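Local atomic coordinates of glycerophosphodiester phosphodiesterase (Thermotoga maritima, PDB entry 1O1Z), a protein that belongs to the glycerophosphoryl diester phosphodiesterase family and folds as a TIM-type beta/alpha barrel, here with a bound sodium ion. Residues A[108-113]-A[117-122]; A[189-194]-A[199-204]. One frame throughout, in Å; residues are numbered along the deposited sequence.

Overall arrangement
Following the chain from the N terminus, strand 105-110 turns through a short loop into helix 116-123, and interaction 1 (108-113 with 117-122) closes that connection by laying the helix against the strand just left. Well after this contact is complete, helix 185-196 leads through a short loop into strand 200-204, where interaction 2 (189-194 with 199-204) closes the opposite kind of turn, helix to strand. The two neither nest nor cross. The centres of interaction 1 and interaction 2 lie about 24 Å apart, and the two do not touch. Both reach the same sheet, each tying one helix of the outer layer to a barrel strand in its own beta-alpha-beta unit.

Interaction 1: residues A[108-113]-A[117-122]; sequences IEIKER and DAVLEI
Ile108 opens the contact: its CG2 lies 4.3 Å from CG1 of Val119 on the facing helix. Around it, Val48 and Phe131 from the flanking strands 43-50 and 129-133 also touch both Ile108 and Val119, so the valine sits in an apolar setting made by three neighbouring strands. Glu109 turns to the other side of the strand; its OE2 takes a salt bridge from Lys111 NZ at 2.9 Å, the amine standing well above the carboxylate plane (53° out of it). Glu109 OE1 lies close to Glu45 and Asp47.

Ile110 meets Val119 tip to tip. Its CG1 stands anti to the carbonyl carbon (chi1 -49°) and its CD1 settles against both valine methyls, 4.0 Å from Val119 CG1 and 4.1 Å from Val119 CG2, at ordinary van der Waals spacing. Leu138 of helix 136-142 packs on the same isoleucine. At Arg113, beyond the strand, the link becomes polar: a water donates to Arg113 O and accepts from Asp117 N, 2.9 Å from each, joining the loop to the helix near its start.

The result is a strand-to-helix turn of a beta-alpha-beta unit, 105-110, 116-123 and 129-133, with helix packed on the outside of parallel strands as in a TIM barrel. Ser123, one turn after Val119, belongs to the sodium site.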
loop_
_atom_site.group_PDB
_atom_site.type_symbol
_atom_site.label_atom_id
_atom_site.label_comp_id
_atom_site.label_asym_id
_atom_site.label_seq_id
_atom_site.Cartn_x
_atom_site.Cartn_y
_atom_site.Cartn_z
ATOM N N ILE A 108 -4.416 -1.487 -0.540
ATOM C CA ILE A 108 -4.217 -2.356 -1.690
ATOM C C ILE A 108 -3.539 -1.582 -2.794
ATOM O O ILE A 108 -4.144 -0.695 -3.372
ATOM C CB ILE A 108 -5.590 -2.877 -2.178
ATOM C CG1 ILE A 108 -6.332 -3.642 -1.085
ATOM C CG2 ILE A 108 -5.454 -3.752 -3.408
ATOM C CD1 ILE A 108 -7.788 -3.895 -1.380
ATOM N N GLU A 109 -2.295 -1.934 -3.108
ATOM C CA GLU A 109 -1.594 -1.339 -4.229
ATOM C C GLU A 109 -1.909 -2.155 -5.464
ATOM O O GLU A 109 -1.593 -3.343 -5.551
ATOM C CB GLU A 109 -0.083 -1.228 -4.015
ATOM C CG GLU A 109 0.566 -0.581 -5.237
ATOM C CD GLU A 109 2.070 -0.451 -5.235
ATOM O OE1 GLU A 109 2.712 -0.625 -4.184
ATOM O OE2 GLU A 109 2.609 -0.187 -6.340
ATOM N N ILE A 110 -2.492 -1.493 -6.449
ATOM C CA ILE A 110 -2.837 -2.126 -7.708
ATOM C C ILE A 110 -1.596 -2.133 -8.582
ATOM O O ILE A 110 -1.112 -1.072 -8.999
ATOM C CB ILE A 110 -3.933 -1.344 -8.428
ATOM C CG1 ILE A 110 -5.109 -1.010 -7.516
ATOM C CG2 ILE A 110 -4.342 -2.134 -9.674
ATOM C CD1 ILE A 110 -5.921 -2.152 -7.191
ATOM N N LYS A 111 -1.092 -3.316 -8.924
ATOM C CA LYS A 111 0.104 -3.411 -9.746
ATOM C C LYS A 111 -0.171 -3.487 -11.254
ATOM O O LYS A 111 0.738 -3.264 -12.063
ATOM C CB LYS A 111 0.923 -4.648 -9.316
ATOM C CG LYS A 111 1.532 -4.555 -7.935
ATOM C CD LYS A 111 2.549 -3.391 -7.866
ATOM C CE LYS A 111 3.577 -3.527 -6.783
ATOM N NZ LYS A 111 4.503 -2.330 -6.793
ATOM N N GLU A 112 -1.414 -3.842 -11.595
ATOM C CA GLU A 112 -1.867 -4.085 -12.966
ATOM C C GLU A 112 -3.245 -3.491 -13.183
ATOM O O GLU A 112 -4.175 -3.814 -12.437
ATOM C CB GLU A 112 -1.986 -5.602 -13.202
ATOM C CG GLU A 112 -0.717 -6.345 -12.944
ATOM C CD GLU A 112 -0.867 -7.853 -13.076
ATOM O OE1 GLU A 112 -2.028 -8.369 -13.083
ATOM O OE2 GLU A 112 0.187 -8.489 -13.140
ATOM N N ARG A 113 -3.395 -2.634 -14.199
ATOM C CA ARG A 113 -4.718 -2.075 -14.513
ATOM C C ARG A 113 -5.760 -3.149 -14.721
ATOM O O ARG A 113 -6.905 -2.997 -14.324
ATOM C CB ARG A 113 -4.668 -1.151 -15.737
ATOM C CG ARG A 113 -6.042 -0.842 -16.384
ATOM C CD ARG A 113 -5.964 0.079 -17.612
ATOM N NE ARG A 113 -5.722 1.491 -17.224
ATOM C CZ ARG A 113 -6.671 2.365 -16.980
ATOM N NH1 ARG A 113 -7.941 1.947 -17.020
ATOM N NH2 ARG A 113 -6.370 3.652 -16.695
ATOM N N ASP A 117 -10.888 -4.033 -12.069
ATOM C CA ASP A 117 -12.321 -4.356 -11.985
ATOM C C ASP A 117 -12.569 -5.481 -10.975
ATOM O O ASP A 117 -13.513 -5.406 -10.177
ATOM C CB ASP A 117 -12.876 -4.735 -13.342
ATOM C CG ASP A 117 -13.070 -3.525 -14.262
ATOM O OD1 ASP A 117 -13.146 -2.372 -13.783
ATOM O OD2 ASP A 117 -13.178 -3.645 -15.482
ATOM N N ALA A 118 -11.736 -6.527 -10.998
ATOM C CA ALA A 118 -11.870 -7.625 -10.049
ATOM C C ALA A 118 -11.646 -7.193 -8.601
ATOM O O ALA A 118 -12.324 -7.656 -7.693
ATOM C CB ALA A 118 -10.924 -8.751 -10.413
ATOM N N VAL A 119 -10.695 -6.303 -8.389
ATOM C CA VAL A 119 -10.423 -5.776 -7.063
ATOM C C VAL A 119 -11.632 -4.977 -6.569
ATOM O O VAL A 119 -12.035 -5.130 -5.427
ATOM C CB VAL A 119 -9.164 -4.893 -7.054
ATOM C CG1 VAL A 119 -9.052 -4.095 -5.761
ATOM C CG2 VAL A 119 -7.929 -5.762 -7.272
ATOM N N LEU A 120 -12.189 -4.128 -7.415
ATOM C CA LEU A 120 -13.342 -3.315 -7.018
ATOM C C LEU A 120 -14.539 -4.192 -6.673
ATOM O O LEU A 120 -15.247 -3.915 -5.717
ATOM C CB LEU A 120 -13.669 -2.279 -8.075
ATOM C CG LEU A 120 -12.633 -1.146 -8.083
ATOM C CD1 LEU A 120 -12.712 -0.325 -9.362
ATOM C CD2 LEU A 120 -12.835 -0.251 -6.811
ATOM N N GLU A 121 -14.752 -5.264 -7.428
ATOM C CA GLU A 121 -15.883 -6.129 -7.164
ATOM C C GLU A 121 -15.755 -6.810 -5.811
ATOM O O GLU A 121 -16.715 -6.811 -5.008
ATOM C CB GLU A 121 -16.044 -7.140 -8.309
ATOM C CG GLU A 121 -17.306 -7.979 -8.213
ATOM C CD GLU A 121 -18.583 -7.146 -8.189
ATOM O OE1 GLU A 121 -18.652 -6.083 -8.867
ATOM O OE2 GLU A 121 -19.536 -7.552 -7.480
ATOM N N ILE A 122 -14.576 -7.369 -5.509
ATOM C CA ILE A 122 -14.392 -8.092 -4.264
ATOM C C ILE A 122 -14.390 -7.125 -3.079
ATOM O O ILE A 122 -14.748 -7.489 -1.946
ATOM C CB ILE A 122 -13.120 -8.961 -4.289
ATOM C CG1 ILE A 122 -13.156 -9.935 -3.098
ATOM C CG2 ILE A 122 -11.889 -8.138 -4.290
HETATM O O HOH W 1 -9.673 -3.626 -14.708
#

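Interaction 2: residues A[189-194]-A[199-204]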
loop_
_atom_site.group_PDB
_atom_site.type_symbol
_atom_site.label_atom_id
_atom_site.label_comp_id
_atom_site.label_asym_id
_atom_site.label_seq_id
_atom_site.Cartn_x
_atom_site.Cartn_y
_atom_site.Cartn_z
ATOM N N GLU A 189 6.422 22.269 2.062
ATOM C CA GLU A 189 5.385 23.284 2.000
ATOM C C GLU A 189 4.164 22.821 1.210
ATOM O O GLU A 189 3.020 23.022 1.616
ATOM C CB GLU A 189 5.935 24.553 1.366
ATOM C CG GLU A 189 4.923 25.683 1.329
ATOM C CD GLU A 189 5.476 26.985 0.806
ATOM O OE1 GLU A 189 6.681 27.057 0.487
ATOM O OE2 GLU A 189 4.676 27.951 0.733
ATOM N N VAL A 190 4.405 22.203 0.057
ATOM C CA VAL A 190 3.333 21.680 -0.772
ATOM C C VAL A 190 2.514 20.624 -0.015
ATOM O O VAL A 190 1.298 20.650 -0.012
ATOM C CB VAL A 190 3.909 21.106 -2.093
ATOM C CG1 VAL A 190 2.830 20.330 -2.881
ATOM C CG2 VAL A 190 4.507 22.212 -2.947
ATOM N N LEU A 191 3.195 19.710 0.654
ATOM C CA LEU A 191 2.498 18.662 1.379
ATOM C C LEU A 191 1.697 19.243 2.540
ATOM O O LEU A 191 0.590 18.787 2.827
ATOM C CB LEU A 191 3.486 17.601 1.871
ATOM C CG LEU A 191 4.132 16.832 0.706
ATOM C CD1 LEU A 191 5.277 15.971 1.237
ATOM C CD2 LEU A 191 3.099 16.004 -0.045
ATOM N N ARG A 192 2.240 20.255 3.210
ATOM C CA ARG A 192 1.479 20.923 4.271
ATOM C C ARG A 192 0.192 21.522 3.734
ATOM O O ARG A 192 -0.830 21.505 4.406
ATOM C CB ARG A 192 2.306 22.012 4.951
ATOM C CG ARG A 192 3.382 21.497 5.842
ATOM C CD ARG A 192 4.250 22.595 6.384
ATOM N NE ARG A 192 5.218 22.083 7.328
ATOM C CZ ARG A 192 6.176 22.822 7.855
ATOM N NH1 ARG A 192 6.281 24.112 7.528
ATOM N NH2 ARG A 192 7.023 22.273 8.717
ATOM N N SER A 193 0.246 22.089 2.535
ATOM C CA SER A 193 -0.938 22.709 1.925
ATOM C C SER A 193 -1.998 21.655 1.655
ATOM O O SER A 193 -3.187 21.897 1.902
ATOM C CB SER A 193 -0.591 23.472 0.622
ATOM O OG SER A 193 -0.422 22.615 -0.509
ATOM N N PHE A 194 -1.561 20.491 1.186
ATOM C CA PHE A 194 -2.477 19.380 0.911
ATOM C C PHE A 194 -3.148 18.915 2.239
ATOM O O PHE A 194 -4.351 18.666 2.310
ATOM C CB PHE A 194 -1.709 18.204 0.285
ATOM C CG PHE A 194 -1.210 18.426 -1.154
ATOM C CD1 PHE A 194 -1.859 19.279 -2.020
ATOM C CD2 PHE A 194 -0.102 17.723 -1.612
ATOM C CE1 PHE A 194 -1.407 19.455 -3.348
ATOM C CE2 PHE A 194 0.352 17.868 -2.927
ATOM C CZ PHE A 194 -0.306 18.742 -3.793
ATOM N N ILE A 199 -6.277 16.178 3.037
ATOM C CA ILE A 199 -5.615 15.024 2.389
ATOM C C ILE A 199 -4.675 14.353 3.383
ATOM O O ILE A 199 -3.978 15.036 4.160
ATOM C CB ILE A 199 -4.891 15.442 1.126
ATOM C CG1 ILE A 199 -5.913 15.959 0.103
ATOM C CG2 ILE A 199 -4.109 14.256 0.533
ATOM C CD1 ILE A 199 -5.342 16.816 -0.911
ATOM N N VAL A 200 -4.712 13.026 3.422
ATOM C CA VAL A 200 -3.951 12.214 4.362
ATOM C C VAL A 200 -2.596 11.896 3.750
ATOM O O VAL A 200 -2.533 11.483 2.610
ATOM C CB VAL A 200 -4.722 10.895 4.704
ATOM C CG1 VAL A 200 -3.914 9.942 5.526
ATOM C CG2 VAL A 200 -6.017 11.248 5.438
ATOM N N ILE A 201 -1.518 12.148 4.483
ATOM C CA ILE A 201 -0.177 11.932 3.959
ATOM C C ILE A 201 0.439 10.686 4.579
ATOM O O ILE A 201 0.597 10.621 5.789
ATOM C CB ILE A 201 0.725 13.158 4.305
ATOM C CG1 ILE A 201 0.084 14.496 3.849
ATOM C CG2 ILE A 201 2.124 12.928 3.755
ATOM C CD1 ILE A 201 -0.205 14.605 2.381
ATOM N N PHE A 202 0.778 9.707 3.745
ATOM C CA PHE A 202 1.495 8.505 4.161
ATOM C C PHE A 202 2.898 8.591 3.581
ATOM O O PHE A 202 3.104 9.089 2.461
ATOM C CB PHE A 202 0.853 7.222 3.616
ATOM C CG PHE A 202 -0.384 6.783 4.331
ATOM C CD1 PHE A 202 -1.615 7.277 3.970
ATOM C CD2 PHE A 202 -0.314 5.812 5.350
ATOM C CE1 PHE A 202 -2.770 6.877 4.629
ATOM C CE2 PHE A 202 -1.479 5.423 6.011
ATOM C CZ PHE A 202 -2.701 5.950 5.627
ATOM N N VAL A 203 3.873 8.118 4.342
ATOM C CA VAL A 203 5.231 7.974 3.829
ATOM C C VAL A 203 5.646 6.522 3.736
ATOM O O VAL A 203 5.219 5.716 4.523
ATOM C CB VAL A 203 6.253 8.798 4.627
ATOM C CG1 VAL A 203 5.895 10.255 4.538
ATOM C CG2 VAL A 203 6.355 8.345 6.058
ATOM N N TRP A 204 6.473 6.196 2.743
ATOM C CA TRP A 204 6.957 4.832 2.533
ATOM C C TRP A 204 8.380 4.832 1.993
ATOM O O TRP A 204 8.852 5.851 1.501
ATOM C CB TRP A 204 6.067 4.112 1.518
ATOM C CG TRP A 204 6.040 4.808 0.156
ATOM C CD1 TRP A 204 5.228 5.828 -0.203
ATOM C CD2 TRP A 204 6.902 4.568 -0.978
ATOM N NE1 TRP A 204 5.506 6.234 -1.487
ATOM C CE2 TRP A 204 6.519 5.471 -1.994
ATOM C CE3 TRP A 204 7.940 3.674 -1.242
ATOM C CZ2 TRP A 204 7.139 5.516 -3.245
ATOM C CZ3 TRP A 204 8.562 3.717 -2.488
ATOM C CH2 TRP A 204 8.155 4.636 -3.473
#
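The backbones come together where the helix hands over to the strand: the CA atoms of Phe194 and Ile199 are 5.6 Å apart, whereas those of Leu191 and Ile201 stand 7.7 Å apart. At the near end Ile199 N donates to Phe194 O, 3.2 Å away, with an N-H...O angle of 149°, a somewhat bent bond that spans the short connection; the donor stands 35° off the carbonyl plane.

The Ile199 side chain lies alongside that same carbonyl. Its CB is 3.5 Å from Phe194 O, and CD1 extends to 4.1 Å from Phe194 CB, meeting the ring itself obliquely. With CG of Phe194 anti to its carbonyl carbon (chi1 -70°), the ring is carried back along the helix, where Val190 O lies over one face, 3.5 Å above the plane and offset toward the rim. Val190 O also accepts the helix bond from Phe194 N. One turn earlier on the helix, Leu191 CD2 touches Ile201 CD1 at 4.3 Å, and this isoleucine methyl also approaches Phe194 CB. A single branch of the strand residue thus bridges two helix positions.

Helix 185-196 and strand 200-204 form the second half of a beta-alpha-beta unit that starts with strand 174-178. Leu175 of that strand touches both Phe194 and Ile199, while Val167 of helix 160-170 covers the same pair from the neighbouring helix. On the strand's other flank, Ile201 N bonds to Asp220, just ahead of strand 221-224.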